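Local coordinates for protein putative isomerase YbhH (Escherichia coli, PDB 6OTV) that is probably an isomerase of the PrpF type, akin to diaminopimelate epimerase, with no specific reaction assigned to it, at residues 188-193 / 198-203; 229-234 / 268-273. One frame throughout, in Å; residues are numbered along the deposited sequence.

Contact 1: residues 188-193 / 198-203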
loop_
_atom_site.group_PDB
_atom_site.type_symbol
_atom_site.label_atom_id
_atom_site.label_comp_id
_atom_site.label_asym_id
_atom_site.label_seq_id
_atom_site.Cartn_x
_atom_site.Cartn_y
_atom_site.Cartn_z
ATOM N N PRO A 188 4.718 -3.408 -36.274
ATOM C CA PRO A 188 5.002 -4.015 -34.963
ATOM C C PRO A 188 4.846 -2.984 -33.856
ATOM O O PRO A 188 5.519 -1.952 -33.858
ATOM C CB PRO A 188 6.453 -4.490 -35.099
ATOM C CG PRO A 188 7.048 -3.571 -36.118
ATOM C CD PRO A 188 5.937 -3.243 -37.086
ATOM N N VAL A 189 3.949 -3.262 -32.909
ATOM C CA VAL A 189 3.685 -2.368 -31.791
ATOM C C VAL A 189 3.777 -3.162 -30.492
ATOM O O VAL A 189 3.909 -4.386 -30.489
ATOM C CB VAL A 189 2.309 -1.675 -31.899
ATOM C CG1 VAL A 189 2.174 -0.947 -33.232
ATOM C CG2 VAL A 189 1.185 -2.683 -31.702
ATOM N N THR A 190 3.706 -2.438 -29.376
ATOM C CA THR A 190 3.689 -3.040 -28.049
ATOM C C THR A 190 2.543 -2.449 -27.243
ATOM O O THR A 190 2.432 -1.225 -27.116
ATOM C CB THR A 190 5.017 -2.825 -27.313
ATOM O OG1 THR A 190 6.008 -3.714 -27.843
ATOM C CG2 THR A 190 4.851 -3.090 -25.822
ATOM N N CYS A 191 1.693 -3.320 -26.709
ATOM C CA CYS A 191 0.588 -2.918 -25.851
ATOM C C CYS A 191 0.976 -3.186 -24.404
ATOM O O CYS A 191 1.200 -4.339 -24.020
ATOM C CB CYS A 191 -0.689 -3.669 -26.223
ATOM S SG CYS A 191 -1.237 -3.374 -27.919
ATOM N N ILE A 192 1.066 -2.123 -23.608
ATOM C CA ILE A 192 1.498 -2.229 -22.222
ATOM C C ILE A 192 0.626 -1.321 -21.363
ATOM O O ILE A 192 0.191 -0.249 -21.795
ATOM C CB ILE A 192 3.000 -1.890 -22.069
ATOM C CG1 ILE A 192 3.490 -2.189 -20.651
ATOM C CG2 ILE A 192 3.266 -0.441 -22.436
ATOM C CD1 ILE A 192 4.985 -2.015 -20.479
ATOM N N ASP A 193 0.352 -1.778 -20.144
ATOM C CA ASP A 193 -0.479 -1.068 -19.174
ATOM C C ASP A 193 0.374 -0.839 -17.928
ATOM O O ASP A 193 0.376 -1.659 -17.006
ATOM C CB ASP A 193 -1.747 -1.868 -18.863
ATOM C CG ASP A 193 -2.751 -1.086 -18.031
ATOM O OD1 ASP A 193 -2.533 0.118 -17.785
ATOM O OD2 ASP A 193 -3.767 -1.685 -17.624
ATOM N N VAL A 198 -1.013 2.228 -22.985
ATOM C CA VAL A 198 -0.461 2.862 -24.176
ATOM C C VAL A 198 -0.175 1.796 -25.221
ATOM O O VAL A 198 0.026 0.620 -24.904
ATOM C CB VAL A 198 0.825 3.673 -23.880
ATOM C CG1 VAL A 198 0.572 4.738 -22.818
ATOM C CG2 VAL A 198 1.965 2.750 -23.474
ATOM N N VAL A 199 -0.163 2.222 -26.481
ATOM C CA VAL A 199 0.284 1.392 -27.592
ATOM C C VAL A 199 1.510 2.069 -28.191
ATOM O O VAL A 199 1.433 3.210 -28.666
ATOM C CB VAL A 199 -0.825 1.177 -28.638
ATOM C CG1 VAL A 199 -1.579 2.471 -28.910
ATOM C CG2 VAL A 199 -0.245 0.605 -29.921
ATOM N N ILE A 200 2.640 1.377 -28.142
ATOM C CA ILE A 200 3.923 1.945 -28.532
ATOM C C ILE A 200 4.175 1.608 -29.994
ATOM O O ILE A 200 4.245 0.432 -30.367
ATOM C CB ILE A 200 5.047 1.418 -27.630
ATOM C CG1 ILE A 200 4.797 1.872 -26.190
ATOM C CG2 ILE A 200 6.406 1.882 -28.129
ATOM C CD1 ILE A 200 5.668 1.198 -25.178
ATOM N N ILE A 201 4.303 2.639 -30.824
ATOM C CA ILE A 201 4.406 2.498 -32.271
ATOM C C ILE A 201 5.703 3.156 -32.720
ATOM O O ILE A 201 5.930 4.326 -32.403
ATOM C CB ILE A 201 3.211 3.131 -33.005
ATOM C CG1 ILE A 201 1.892 2.655 -32.394
ATOM C CG2 ILE A 201 3.278 2.821 -34.498
ATOM C CD1 ILE A 201 0.690 3.453 -32.841
ATOM N N PRO A 202 6.572 2.459 -33.452
ATOM C CA PRO A 202 7.751 3.121 -34.029
ATOM C C PRO A 202 7.340 4.159 -35.064
ATOM O O PRO A 202 6.563 3.876 -35.980
ATOM C CB PRO A 202 8.533 1.966 -34.666
ATOM C CG PRO A 202 8.032 0.732 -33.981
ATOM C CD PRO A 202 6.593 1.004 -33.669
ATOM N N ALA A 203 7.877 5.373 -34.913
ATOM C CA ALA A 203 7.505 6.468 -35.804
ATOM C C ALA A 203 7.864 6.159 -37.253
ATOM O O ALA A 203 7.115 6.510 -38.175
ATOM C CB ALA A 203 8.177 7.762 -35.349
#

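Contact 2: residues 229-234 / 268-273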
loop_
_atom_site.group_PDB
_atom_site.type_symbol
_atom_site.label_atom_id
_atom_site.label_comp_id
_atom_site.label_asym_id
_atom_site.label_seq_id
_atom_site.Cartn_x
_atom_site.Cartn_y
_atom_site.Cartn_z
ATOM N N SER A 229 -6.388 3.894 -36.687
ATOM C CA SER A 229 -6.617 2.509 -37.090
ATOM C C SER A 229 -5.917 1.538 -36.149
ATOM O O SER A 229 -6.468 0.487 -35.804
ATOM C CB SER A 229 -6.140 2.296 -38.528
ATOM O OG SER A 229 -6.132 0.920 -38.863
ATOM N N ILE A 230 -4.703 1.879 -35.718
ATOM C CA ILE A 230 -3.973 1.010 -34.805
ATOM C C ILE A 230 -4.508 1.137 -33.382
ATOM O O ILE A 230 -4.529 0.151 -32.636
ATOM C CB ILE A 230 -2.469 1.322 -34.874
ATOM C CG1 ILE A 230 -1.991 1.299 -36.327
ATOM C CG2 ILE A 230 -1.674 0.329 -34.043
ATOM C CD1 ILE A 230 -0.544 1.711 -36.500
ATOM N N ARG A 231 -4.962 2.329 -32.986
ATOM C CA ARG A 231 -5.422 2.522 -31.613
ATOM C C ARG A 231 -6.733 1.791 -31.360
ATOM O O ARG A 231 -6.879 1.092 -30.350
ATOM C CB ARG A 231 -5.578 4.008 -31.303
ATOM C CG ARG A 231 -5.937 4.260 -29.846
ATOM C CD ARG A 231 -6.180 5.725 -29.565
ATOM N NE ARG A 231 -7.493 6.170 -30.020
ATOM C CZ ARG A 231 -8.590 6.149 -29.268
ATOM N NH1 ARG A 231 -8.536 5.704 -28.019
ATOM N NH2 ARG A 231 -9.743 6.575 -29.766
ATOM N N LEU A 232 -7.711 1.964 -32.255
ATOM C CA LEU A 232 -8.967 1.231 -32.125
ATOM C C LEU A 232 -8.721 -0.271 -32.124
ATOM O O LEU A 232 -9.351 -1.013 -31.362
ATOM C CB LEU A 232 -9.921 1.617 -33.257
ATOM C CG LEU A 232 -10.228 3.103 -33.461
ATOM C CD1 LEU A 232 -11.068 3.310 -34.712
ATOM C CD2 LEU A 232 -10.925 3.688 -32.245
ATOM N N GLN A 233 -7.791 -0.735 -32.961
ATOM C CA GLN A 233 -7.475 -2.157 -33.009
ATOM C C GLN A 233 -6.754 -2.606 -31.742
ATOM O O GLN A 233 -6.995 -3.712 -31.244
ATOM C CB GLN A 233 -6.631 -2.453 -34.249
ATOM C CG GLN A 233 -7.065 -3.681 -35.035
ATOM C CD GLN A 233 -6.347 -3.801 -36.369
ATOM O OE1 GLN A 233 -6.031 -2.797 -37.009
ATOM N NE2 GLN A 233 -6.079 -5.032 -36.790
ATOM N N ALA A 234 -5.872 -1.759 -31.202
ATOM C CA ALA A 234 -5.125 -2.133 -30.004
ATOM C C ALA A 234 -6.018 -2.136 -28.769
ATOM O O ALA A 234 -5.860 -2.985 -27.884
ATOM C CB ALA A 234 -3.940 -1.189 -29.803
ATOM N N PHE A 268 0.384 10.985 -27.893
ATOM C CA PHE A 268 -0.922 11.368 -28.412
ATOM C C PHE A 268 -2.002 11.155 -27.356
ATOM O O PHE A 268 -1.994 10.151 -26.637
ATOM C CB PHE A 268 -1.244 10.592 -29.690
ATOM C CG PHE A 268 -0.482 11.082 -30.890
ATOM C CD1 PHE A 268 -1.026 12.047 -31.724
ATOM C CD2 PHE A 268 0.788 10.601 -31.171
ATOM C CE1 PHE A 268 -0.325 12.510 -32.825
ATOM C CE2 PHE A 268 1.494 11.061 -32.271
ATOM C CZ PHE A 268 0.937 12.016 -33.098
ATOM N N MET A 269 -2.945 12.103 -27.278
ATOM C CA MET A 269 -3.822 12.204 -26.113
ATOM C C MET A 269 -5.311 11.954 -26.353
ATOM O O MET A 269 -6.135 12.627 -25.720
ATOM C CB MET A 269 -3.678 13.597 -25.495
ATOM C CG MET A 269 -2.250 14.075 -25.314
ATOM S SD MET A 269 -2.178 15.825 -24.869
ATOM C CE MET A 269 -2.825 16.587 -26.353
ATOM N N PRO A 270 -5.726 11.007 -27.215
ATOM C CA PRO A 270 -5.076 10.109 -28.173
ATOM C C PRO A 270 -5.062 10.669 -29.590
ATOM O O PRO A 270 -4.443 10.085 -30.478
ATOM C CB PRO A 270 -5.939 8.840 -28.104
ATOM C CG PRO A 270 -7.056 9.140 -27.127
ATOM C CD PRO A 270 -7.130 10.619 -27.031
ATOM N N HIS A 271 -5.745 11.795 -29.793
ATOM C CA HIS A 271 -5.890 12.375 -31.121
ATOM C C HIS A 271 -4.816 13.419 -31.413
ATOM O O HIS A 271 -4.200 13.393 -32.483
ATOM C CB HIS A 271 -7.285 12.992 -31.276
ATOM C CG HIS A 271 -8.399 12.095 -30.833
ATOM N ND1 HIS A 271 -8.642 10.866 -31.406
ATOM C CD2 HIS A 271 -9.343 12.255 -29.875
ATOM C CE1 HIS A 271 -9.683 10.304 -30.817
ATOM N NE2 HIS A 271 -10.127 11.128 -29.884
ATOM N N SER A 272 -4.582 14.339 -30.483
ATOM C CA SER A 272 -3.601 15.400 -30.658
ATOM C C SER A 272 -2.272 15.017 -30.017
ATOM O O SER A 272 -2.205 14.170 -29.124
ATOM C CB SER A 272 -4.106 16.715 -30.059
ATOM O OG SER A 272 -5.237 17.195 -30.761
ATOM N N CYS A 273 -1.208 15.667 -30.480
ATOM C CA CYS A 273 0.136 15.402 -29.985
ATOM C C CYS A 273 0.416 16.276 -28.767
ATOM O O CYS A 273 0.303 17.506 -28.837
ATOM C CB CYS A 273 1.176 15.649 -31.078
ATOM S SG CYS A 273 2.874 15.226 -30.596
#

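Contact 1: residues 188-193 / 198-203
Ile192 lays its CG2 methyl against CG2 of Val198, 3.6 Å away, the two side chains running alongside each other in the same direction across a beta hairpin. The same Ile192 methyl also meets CD1 of Ile200 at 4.0 Å. Strands 188-193 and 198-202 run antiparallel, and two hydrogen-bonded pairs hold them, Thr190 with Ile200 and Ile192 with Val198. The bond from Ile200 N to Thr190 O (2.8 Å) is nearly straight, 174° at the hydrogen, and CA of Val199 adds a C-H contact to the same oxygen. Ile200 O likewise receives Thr190 N, which arrives in the carbonyl plane at a lone pair of the oxygen, together with a C-H contact from CA of Val189.

Beta-branched residues suit the extended backbone and fill both faces. Thr190 sits among aliphatic neighbours, yet its buried OG1 is satisfied by Gln180 O and Val295 N. On the other face, Cys191 and Val199 turn to helix 221-237. There Val189 carries CG1 beside the backbone N (chi1 -55°), and so anti to the carbonyl carbon, which sets that methyl 3.7 Å from CG1 of Ile201, while its CB lies 4.0 Å from CG2 of Val199. Toward the hairpin's open end Pro202 has no N-H to offer a partner strand, and Pro188 O instead meets its ring carbon CD at 3.2 Å.

Contact 2: residues 229-234 / 268-273
Arg231 of the helix and His271 of the loop converge on one oxygen, OE2 of Glu228: the arginine NE makes a salt bridge to it and the histidine ND1 a weak hydrogen bond. The carboxylate thus ties together two side chains that otherwise only brush past each other, with Arg231 NH2 3.9 Å from His271 CE1 and the guanidinium and imidazole planes nearly perpendicular, 87° apart. At 4.6 Å, Arg231 NH2 and His271 NE2 are too far apart for a polar bond. The arginine's charge would tend to disfavour a second proton on the ring and Glu228 would pull the other way, which leaves the ring's charge undecided.

Most of the meeting is between Arg231 and Pro270. The arginine chain leaves the helix extended, with CG anti to the backbone N (chi1 -175°), and then bends at chi3 (78°), a turn that brings the guanidinium round over the proline. CB of Pro270 touches the arginine CD at 3.4 Å and NE at 3.6 Å, while CG lies 3.8 Å above the guanidinium plane, toward the outer part of the group. A proline suits this place because its rigid apolar ring covers one face of the flat cation and makes no demand on the N-H groups, which find partners elsewhere. Val243 O accepts NH2 and Met246 O accepts NH1, so each of the three nitrogens has a partner, that of NH1 a weak one.

The loop is itself tightly turned: the peptide bond before Pro270 is cis, and Met269 N bonds to Ser272 O at 2.9 Å. Pro270 CD in turn lies over one face of the His271 ring. Arg231 and Pro270 both pack on Pro251 of strand 250-255, so the contact joins helix 221-237 and the loop between strand 263-267 and helix 279-290 beside that strand.

Both contacts meet at helix 221-237, by different sides of it. Ile230 and Ala234 press on the hairpin of contact 1, where Val189 CG1 and Ile201 CD1 each lie 4.1 Å from Ile230 CG2 and Cys191 SG lies 4.0 Å from Ala234 CB. Arg231, between them in sequence, points instead to the loop of contact 2. Strand 250-255 is a second shared element, pairing with strand 197-202 and carrying Pro251. Contact 1 is wholly buried, knit by main-chain bonds and aliphatic branches; contact 2 is smaller, reaches the surface at His271, and relies on an arginine whose polar partners lie outside both segments.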